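Local coordinates for probable ribonuclease HepT (Haemophilus influenzae, PDB 1JOG), which is probably the RNase toxin of a type VII toxin-antitoxin system, neutralised by its partner MntA, at residues F50-M61 against W99-T109. Sequence-based numbering, arbitrary orientation.
Sequences FEFVYELSLKMM and WVAYRDMRNIT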
ATOM      1  N   PHE A  50       6.152   5.575  -0.747  1.00 33.31           N
ATOM      2  CA  PHE A  50       7.238   5.090  -1.592  1.00 26.01           C
ATOM      3  C   PHE A  50       6.665   4.260  -2.789  1.00 19.95           C
ATOM      4  O   PHE A  50       7.104   4.362  -3.928  1.00 33.30           O
ATOM      5  CB  PHE A  50       8.198   4.253  -0.761  1.00 32.66           C
ATOM      6  CG  PHE A  50       8.927   3.239  -1.548  1.00 20.14           C
ATOM      7  CD1 PHE A  50       8.510   1.915  -1.543  1.00 23.55           C
ATOM      8  CD2 PHE A  50       9.927   3.618  -2.420  1.00 31.78           C
ATOM      9  CE1 PHE A  50       9.067   0.927  -2.422  1.00 21.96           C
ATOM     10  CE2 PHE A  50      10.490   2.664  -3.299  1.00 18.00           C
ATOM     11  CZ  PHE A  50      10.052   1.323  -3.293  1.00 43.16           C
ATOM     12  N   GLU A  51       5.633   3.485  -2.494  1.00 23.81           N
ATOM     13  CA  GLU A  51       4.995   2.671  -3.475  1.00 31.05           C
ATOM     14  C   GLU A  51       4.372   3.609  -4.534  1.00 50.49           C
ATOM     15  O   GLU A  51       4.469   3.311  -5.722  1.00 35.71           O
ATOM     16  CB  GLU A  51       3.928   1.780  -2.815  1.00 15.47           C
ATOM     17  CG  GLU A  51       4.472   0.793  -1.774  1.00 31.90           C
ATOM     18  CD  GLU A  51       3.312   0.090  -1.065  1.00 38.47           C
ATOM     19  OE1 GLU A  51       3.491  -0.490   0.010  1.00 60.43           O
ATOM     20  OE2 GLU A  51       2.200   0.130  -1.603  1.00 50.24           O
ATOM     21  N   PHE A  52       3.749   4.730  -4.132  1.00 25.64           N
ATOM     22  CA  PHE A  52       3.172   5.625  -5.142  1.00 36.40           C
ATOM     23  C   PHE A  52       4.198   6.145  -6.113  1.00 35.79           C
ATOM     24  O   PHE A  52       3.979   6.058  -7.319  1.00 42.06           O
ATOM     25  CB  PHE A  52       2.461   6.831  -4.532  1.00 38.28           C
ATOM     26  CG  PHE A  52       1.294   6.483  -3.621  1.00 17.48           C
ATOM     27  CD1 PHE A  52       1.070   7.280  -2.436  1.00 56.29           C
ATOM     28  CD2 PHE A  52       0.434   5.415  -3.887  1.00 24.31           C
ATOM     29  CE1 PHE A  52      -0.004   7.015  -1.517  1.00 36.23           C
ATOM     30  CE2 PHE A  52      -0.663   5.080  -2.999  1.00 23.65           C
ATOM     31  CZ  PHE A  52      -0.887   5.903  -1.791  1.00 38.89           C
ATOM     32  N   VAL A  53       5.314   6.690  -5.630  1.00 37.23           N
ATOM     33  CA  VAL A  53       6.342   7.213  -6.574  1.00 36.52           C
ATOM     34  C   VAL A  53       6.954   6.143  -7.511  1.00 36.30           C
ATOM     35  O   VAL A  53       7.124   6.341  -8.694  1.00 44.50           O
ATOM     36  CB  VAL A  53       7.417   7.928  -5.790  1.00 49.58           C
ATOM     37  CG1 VAL A  53       8.498   8.503  -6.716  1.00 24.86           C
ATOM     38  CG2 VAL A  53       6.745   8.993  -4.987  1.00 20.89           C
ATOM     39  N   TYR A  54       7.229   4.985  -6.954  1.00 27.50           N
ATOM     40  CA  TYR A  54       7.734   3.866  -7.705  1.00 26.97           C
ATOM     41  C   TYR A  54       6.803   3.546  -8.902  1.00 38.53           C
ATOM     42  O   TYR A  54       7.236   3.508 -10.086  1.00 32.05           O
ATOM     43  CB  TYR A  54       7.801   2.646  -6.779  1.00 15.37           C
ATOM     44  CG  TYR A  54       7.987   1.411  -7.561  1.00 10.07           C
ATOM     45  CD1 TYR A  54       9.183   1.195  -8.221  1.00 21.80           C
ATOM     46  CD2 TYR A  54       6.961   0.513  -7.768  1.00 15.49           C
ATOM     47  CE1 TYR A  54       9.379   0.129  -9.070  1.00 16.21           C
ATOM     48  CE2 TYR A  54       7.148  -0.559  -8.667  1.00 20.75           C
ATOM     49  CZ  TYR A  54       8.403  -0.720  -9.306  1.00 18.50           C
ATOM     50  OH  TYR A  54       8.733  -1.796 -10.116  1.00 32.95           O
ATOM     51  N   GLU A  55       5.557   3.218  -8.571  1.00 18.34           N
ATOM     52  CA  GLU A  55       4.536   2.948  -9.577  1.00 43.90           C
ATOM     53  C   GLU A  55       4.409   4.085 -10.631  1.00 26.35           C
ATOM     54  O   GLU A  55       4.573   3.839 -11.808  1.00 29.12           O
ATOM     55  CB  GLU A  55       3.185   2.763  -8.940  1.00 35.43           C
ATOM     56  CG  GLU A  55       2.500   1.479  -9.324  1.00 45.61           C
ATOM     57  CD  GLU A  55       2.784   0.423  -8.286  1.00 77.58           C
ATOM     58  OE1 GLU A  55       3.840  -0.229  -8.397  1.00 78.04           O
ATOM     59  OE2 GLU A  55       1.967   0.268  -7.338  1.00 77.52           O
ATOM     60  N   LEU A  56       4.228   5.310 -10.163  1.00 26.34           N
ATOM     61  CA  LEU A  56       4.082   6.480 -11.024  1.00 29.97           C
ATOM     62  C   LEU A  56       5.347   6.670 -11.831  1.00 42.31           C
ATOM     63  O   LEU A  56       5.302   6.927 -13.066  1.00 29.86           O
ATOM     64  CB  LEU A  56       3.764   7.730 -10.198  1.00 18.53           C
ATOM     65  CG  LEU A  56       2.409   8.304  -9.665  1.00 41.66           C
ATOM     66  CD1 LEU A  56       1.268   7.405  -9.926  1.00 34.24           C
ATOM     67  CD2 LEU A  56       2.459   8.582  -8.142  1.00 34.13           C
ATOM     68  N   SER A  57       6.492   6.513 -11.166  1.00 35.95           N
ATOM     69  CA  SER A  57       7.767   6.674 -11.912  1.00 19.87           C
ATOM     70  C   SER A  57       7.762   5.679 -13.054  1.00 33.01           C
ATOM     71  O   SER A  57       8.203   6.011 -14.148  1.00 27.86           O
ATOM     72  CB  SER A  57       9.042   6.413 -11.045  1.00 21.58           C
ATOM     73  OG  SER A  57       9.186   7.408 -10.024  1.00 27.27           O
ATOM     74  N   LEU A  58       7.284   4.447 -12.817  1.00 34.99           N
ATOM     75  CA  LEU A  58       7.297   3.511 -13.916  1.00 38.33           C
ATOM     76  C   LEU A  58       6.200   3.808 -14.928  1.00 46.90           C
ATOM     77  O   LEU A  58       6.356   3.524 -16.123  1.00 26.00           O
ATOM     78  CB  LEU A  58       7.258   2.063 -13.435  1.00 30.89           C
ATOM     79  CG  LEU A  58       8.733   1.669 -13.424  1.00 47.90           C
ATOM     80  CD1 LEU A  58       9.246   1.343 -12.024  1.00 41.61           C
ATOM     81  CD2 LEU A  58       8.949   0.569 -14.415  1.00 32.93           C
ATOM     82  N   LYS A  59       5.102   4.399 -14.475  1.00 36.77           N
ATOM     83  CA  LYS A  59       4.054   4.701 -15.426  1.00 48.82           C
ATOM     84  C   LYS A  59       4.607   5.757 -16.372  1.00 46.66           C
ATOM     85  O   LYS A  59       4.415   5.637 -17.549  1.00 40.19           O
ATOM     86  CB  LYS A  59       2.777   5.187 -14.745  1.00 45.83           C
ATOM     87  CG  LYS A  59       1.755   4.105 -14.593  1.00 65.19           C
ATOM     88  CD  LYS A  59       1.412   3.857 -13.139  1.00 78.64           C
ATOM     89  CE  LYS A  59       0.347   2.757 -12.953  1.00 60.51           C
ATOM     90  NZ  LYS A  59      -0.259   2.942 -11.579  1.00 67.32           N
HETATM   91  N   MSE A  60       5.357   6.729 -15.847  1.00 47.91           N
HETATM   92  CA  MSE A  60       5.931   7.813 -16.653  1.00 28.21           C
HETATM   93  C   MSE A  60       6.996   7.331 -17.613  1.00 31.38           C
HETATM   94  O   MSE A  60       7.038   7.792 -18.731  1.00 41.98           O
HETATM   95  CB  MSE A  60       6.544   8.925 -15.754  1.00 30.33           C
HETATM   96  CG  MSE A  60       5.464   9.688 -14.953  1.00 49.30           C
HETATM   97 SE   MSE A  60       4.224  10.639 -16.157  1.00 57.03          SE
HETATM   98  CE  MSE A  60       2.728   9.749 -16.067  1.00 25.35           C
HETATM   99  N   MSE A  61       7.853   6.407 -17.204  1.00 40.25           N
HETATM  100  CA  MSE A  61       8.829   5.942 -18.136  1.00 44.06           C
HETATM  101  C   MSE A  61       8.012   5.299 -19.253  1.00 39.46           C
HETATM  102  O   MSE A  61       8.384   5.369 -20.395  1.00 29.63           O
HETATM  103  CB  MSE A  61       9.717   4.852 -17.548  1.00 19.71           C
HETATM  104  CG  MSE A  61      10.684   5.323 -16.474  1.00 28.76           C
HETATM  105 SE   MSE A  61      11.597   3.740 -15.712  1.00 27.54          SE
HETATM  106  CE  MSE A  61      11.785   4.785 -14.022  1.00 19.48           C
ATOM    107  N   TRP A  99      16.512   0.113 -10.110  1.00 34.59           N
ATOM    108  CA  TRP A  99      15.051   0.043 -10.277  1.00 31.33           C
ATOM    109  C   TRP A  99      14.631  -1.394 -10.140  1.00 31.55           C
ATOM    110  O   TRP A  99      13.549  -1.679  -9.628  1.00 40.24           O
ATOM    111  CB  TRP A  99      14.623   0.640 -11.612  1.00 28.63           C
ATOM    112  CG  TRP A  99      14.802   2.120 -11.554  1.00 21.76           C
ATOM    113  CD1 TRP A  99      15.932   2.874 -11.947  1.00 21.90           C
ATOM    114  CD2 TRP A  99      13.890   3.043 -11.003  1.00 24.94           C
ATOM    115  NE1 TRP A  99      15.726   4.191 -11.656  1.00 28.03           N
ATOM    116  CE2 TRP A  99      14.480   4.327 -11.089  1.00 13.53           C
ATOM    117  CE3 TRP A  99      12.626   2.921 -10.439  1.00 31.68           C
ATOM    118  CZ2 TRP A  99      13.847   5.465 -10.622  1.00 18.05           C
ATOM    119  CZ3 TRP A  99      12.024   4.069  -9.954  1.00  9.72           C
ATOM    120  CH2 TRP A  99      12.611   5.306 -10.048  1.00 15.70           C
ATOM    121  N   VAL A 100      15.522  -2.315 -10.520  1.00 25.41           N
ATOM    122  CA  VAL A 100      15.193  -3.713 -10.373  1.00 24.44           C
ATOM    123  C   VAL A 100      15.056  -4.003  -8.875  1.00 43.43           C
ATOM    124  O   VAL A 100      14.170  -4.732  -8.426  1.00 47.94           O
ATOM    125  CB  VAL A 100      16.270  -4.595 -11.000  1.00 28.84           C
ATOM    126  CG1 VAL A 100      16.065  -6.019 -10.558  1.00 22.89           C
ATOM    127  CG2 VAL A 100      16.181  -4.547 -12.507  1.00 31.75           C
ATOM    128  N   ALA A 101      15.929  -3.395  -8.092  1.00 42.95           N
ATOM    129  CA  ALA A 101      15.890  -3.584  -6.655  1.00 37.87           C
ATOM    130  C   ALA A 101      14.661  -2.843  -6.087  1.00 42.58           C
ATOM    131  O   ALA A 101      14.032  -3.333  -5.148  1.00 40.24           O
ATOM    132  CB  ALA A 101      17.242  -3.059  -6.006  1.00 20.04           C
ATOM    133  N   TYR A 102      14.310  -1.671  -6.623  1.00 34.04           N
ATOM    134  CA  TYR A 102      13.097  -0.961  -6.118  1.00 32.41           C
ATOM    135  C   TYR A 102      11.801  -1.821  -6.304  1.00 26.07           C
ATOM    136  O   TYR A 102      10.887  -1.801  -5.500  1.00 28.68           O
ATOM    137  CB  TYR A 102      12.984   0.382  -6.814  1.00 42.62           C
ATOM    138  CG  TYR A 102      14.136   1.323  -6.501  1.00 46.59           C
ATOM    139  CD1 TYR A 102      14.513   2.336  -7.395  1.00 44.59           C
ATOM    140  CD2 TYR A 102      14.851   1.191  -5.307  1.00 30.05           C
ATOM    141  CE1 TYR A 102      15.561   3.166  -7.105  1.00 24.26           C
ATOM    142  CE2 TYR A 102      15.888   1.998  -5.005  1.00 11.79           C
ATOM    143  CZ  TYR A 102      16.262   2.986  -5.905  1.00 24.04           C
ATOM    144  OH  TYR A 102      17.421   3.730  -5.648  1.00 23.09           O
ATOM    145  N   ARG A 103      11.749  -2.620  -7.350  1.00 34.51           N
ATOM    146  CA  ARG A 103      10.627  -3.515  -7.492  1.00 37.60           C
ATOM    147  C   ARG A 103      10.683  -4.661  -6.416  1.00 23.20           C
ATOM    148  O   ARG A 103       9.670  -4.985  -5.818  1.00 28.71           O
ATOM    149  CB  ARG A 103      10.610  -4.104  -8.910  1.00 25.39           C
ATOM    150  CG  ARG A 103       9.402  -4.953  -9.046  1.00 45.51           C
ATOM    151  CD  ARG A 103       9.142  -5.461 -10.441  1.00 46.89           C
ATOM    152  NE  ARG A 103      10.159  -6.395 -10.833  1.00 63.98           N
ATOM    153  CZ  ARG A 103      10.061  -7.202 -11.868  1.00 73.73           C
ATOM    154  NH1 ARG A 103       8.962  -7.181 -12.614  1.00 76.11           N
ATOM    155  NH2 ARG A 103      11.080  -8.001 -12.166  1.00 75.64           N
ATOM    156  N   ASP A 104      11.840  -5.327  -6.228  1.00 29.63           N
ATOM    157  CA  ASP A 104      11.936  -6.370  -5.186  1.00 34.47           C
ATOM    158  C   ASP A 104      11.456  -5.704  -3.849  1.00 19.84           C
ATOM    159  O   ASP A 104      10.601  -6.220  -3.143  1.00 31.40           O
ATOM    160  CB  ASP A 104      13.355  -6.937  -5.052  1.00 55.66           C
ATOM    161  CG  ASP A 104      13.924  -7.593  -6.377  1.00 63.91           C
ATOM    162  OD1 ASP A 104      13.212  -8.240  -7.229  1.00 31.54           O
ATOM    163  OD2 ASP A 104      15.168  -7.468  -6.534  1.00 73.26           O
HETATM  164  N   MSE A 105      11.905  -4.505  -3.592  1.00 26.59           N
HETATM  165  CA  MSE A 105      11.451  -3.753  -2.434  1.00 26.13           C
HETATM  166  C   MSE A 105       9.902  -3.625  -2.571  1.00 39.00           C
HETATM  167  O   MSE A 105       9.120  -4.042  -1.661  1.00 28.65           O
HETATM  168  CB  MSE A 105      12.118  -2.385  -2.465  1.00 31.23           C
HETATM  169  CG  MSE A 105      12.256  -1.642  -1.173  1.00 26.85           C
HETATM  170 SE   MSE A 105      13.351  -0.085  -1.499  1.00 43.35          SE
HETATM  171  CE  MSE A 105      12.242   1.376  -0.802  1.00 39.18           C
ATOM    172  N   ARG A 106       9.443  -3.097  -3.711  1.00 28.60           N
ATOM    173  CA  ARG A 106       8.001  -2.964  -3.821  1.00 35.96           C
ATOM    174  C   ARG A 106       7.199  -4.228  -3.580  1.00 32.17           C
ATOM    175  O   ARG A 106       6.166  -4.137  -2.897  1.00 34.94           O
ATOM    176  CB  ARG A 106       7.486  -2.337  -5.099  1.00 35.40           C
ATOM    177  CG  ARG A 106       5.989  -2.137  -4.820  1.00 34.80           C
ATOM    178  CD  ARG A 106       5.244  -1.427  -5.819  1.00 52.21           C
ATOM    179  NE  ARG A 106       3.850  -1.246  -5.422  1.00 50.13           N
ATOM    180  CZ  ARG A 106       3.191  -2.107  -4.656  1.00 61.61           C
ATOM    181  NH1 ARG A 106       3.772  -3.206  -4.162  1.00 50.76           N
ATOM    182  NH2 ARG A 106       1.913  -1.907  -4.453  1.00 41.55           N
ATOM    183  N   ASN A 107       7.666  -5.360  -4.108  1.00 30.13           N
ATOM    184  CA  ASN A 107       7.013  -6.680  -3.947  1.00 29.87           C
ATOM    185  C   ASN A 107       7.104  -7.261  -2.545  1.00 44.88           C
ATOM    186  O   ASN A 107       6.644  -8.363  -2.375  1.00 44.71           O
ATOM    187  CB  ASN A 107       7.611  -7.738  -4.850  1.00 28.14           C
ATOM    188  CG  ASN A 107       7.459  -7.402  -6.391  1.00 54.37           C
ATOM    189  OD1 ASN A 107       6.442  -6.855  -6.822  1.00 29.18           O
ATOM    190  ND2 ASN A 107       8.469  -7.770  -7.202  1.00 38.22           N
ATOM    191  N   ILE A 108       7.739  -6.588  -1.565  1.00 27.91           N
ATOM    192  CA  ILE A 108       7.720  -7.132  -0.201  1.00 40.79           C
ATOM    193  C   ILE A 108       7.024  -6.148   0.745  1.00 39.42           C
ATOM    194  O   ILE A 108       6.878  -6.416   1.938  1.00 40.72           O
ATOM    195  CB  ILE A 108       9.168  -7.429   0.348  1.00 34.18           C
ATOM    196  CG1 ILE A 108      10.045  -6.170   0.325  1.00 25.13           C
ATOM    197  CG2 ILE A 108       9.712  -8.545  -0.449  1.00 14.97           C
ATOM    198  CD1 ILE A 108      11.471  -6.400   0.595  1.00 41.91           C
ATOM    199  N   THR A 109       6.625  -4.981   0.228  1.00 32.62           N
ATOM    200  CA  THR A 109       5.951  -4.036   1.104  1.00 37.56           C
ATOM    201  C   THR A 109       4.653  -4.631   1.651  1.00 26.38           C
ATOM    202  O   THR A 109       4.171  -4.137   2.667  1.00 31.13           O
ATOM    203  CB  THR A 109       5.650  -2.711   0.426  1.00 26.51           C
ATOM    204  OG1 THR A 109       4.717  -2.930  -0.616  1.00 46.67           O
ATOM    205  CG2 THR A 109       6.926  -2.103  -0.113  1.00 44.08           C
TER
HETATM  206  O   HOH W   1       0.226  -2.135  -1.780  1.00 55.18           O
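Arg-106, its chain extended from CG to NE, reaches across Tyr-54 to two glutamates one helical turn apart. NE donates to Glu-55 OE2 at 3.1 Å in a bent salt-bridge hydrogen bond (N-H...O 142°), the acceptor tilted from the guanidinium plane and met on the syn side of a carboxylate that a bend at chi2 brings round. Glu-51 OE2 instead lies over a face of the guanidinium, 3.5 Å from NH2, so this salt bridge rests on charge alone; a water bridges the two atoms, donating to OE2 and accepting weakly from NH2. Glu-51 OE1 is hydrogen-bonded to Gln-48 of the second subunit and lies 2.8 Å from Thr-109 OG1, whose single proton can go either to it or to the carbonyl oxygen of Arg-106, the residue opening the type I turn that Thr-109 closes. Beside this network, selenomethionine Met-105 sets CE over the Phe-50 ring, 3.3 Å from its centroid, a CH-pi contact; its selenium approaches obliquely, a Met-aromatic contact. Farther along, Trp-99 fits as a knob among Tyr-54, Ser-57, Leu-58 and Met-61, with Met-61 CE 3.8 Å from the centroid of its six-membered ring. Val-53 O, already accepting from Ser-57 N, also receives Ser-57 OG at 2.7 Å, while Tyr-102 OH is held by Asp-127. Segments 50-61 and 99-106 cross at -134° in the all-helical HepT fold, placing the arginine that opens the RX(4)HXY motif, probably an active-site residue, near the dimer interface.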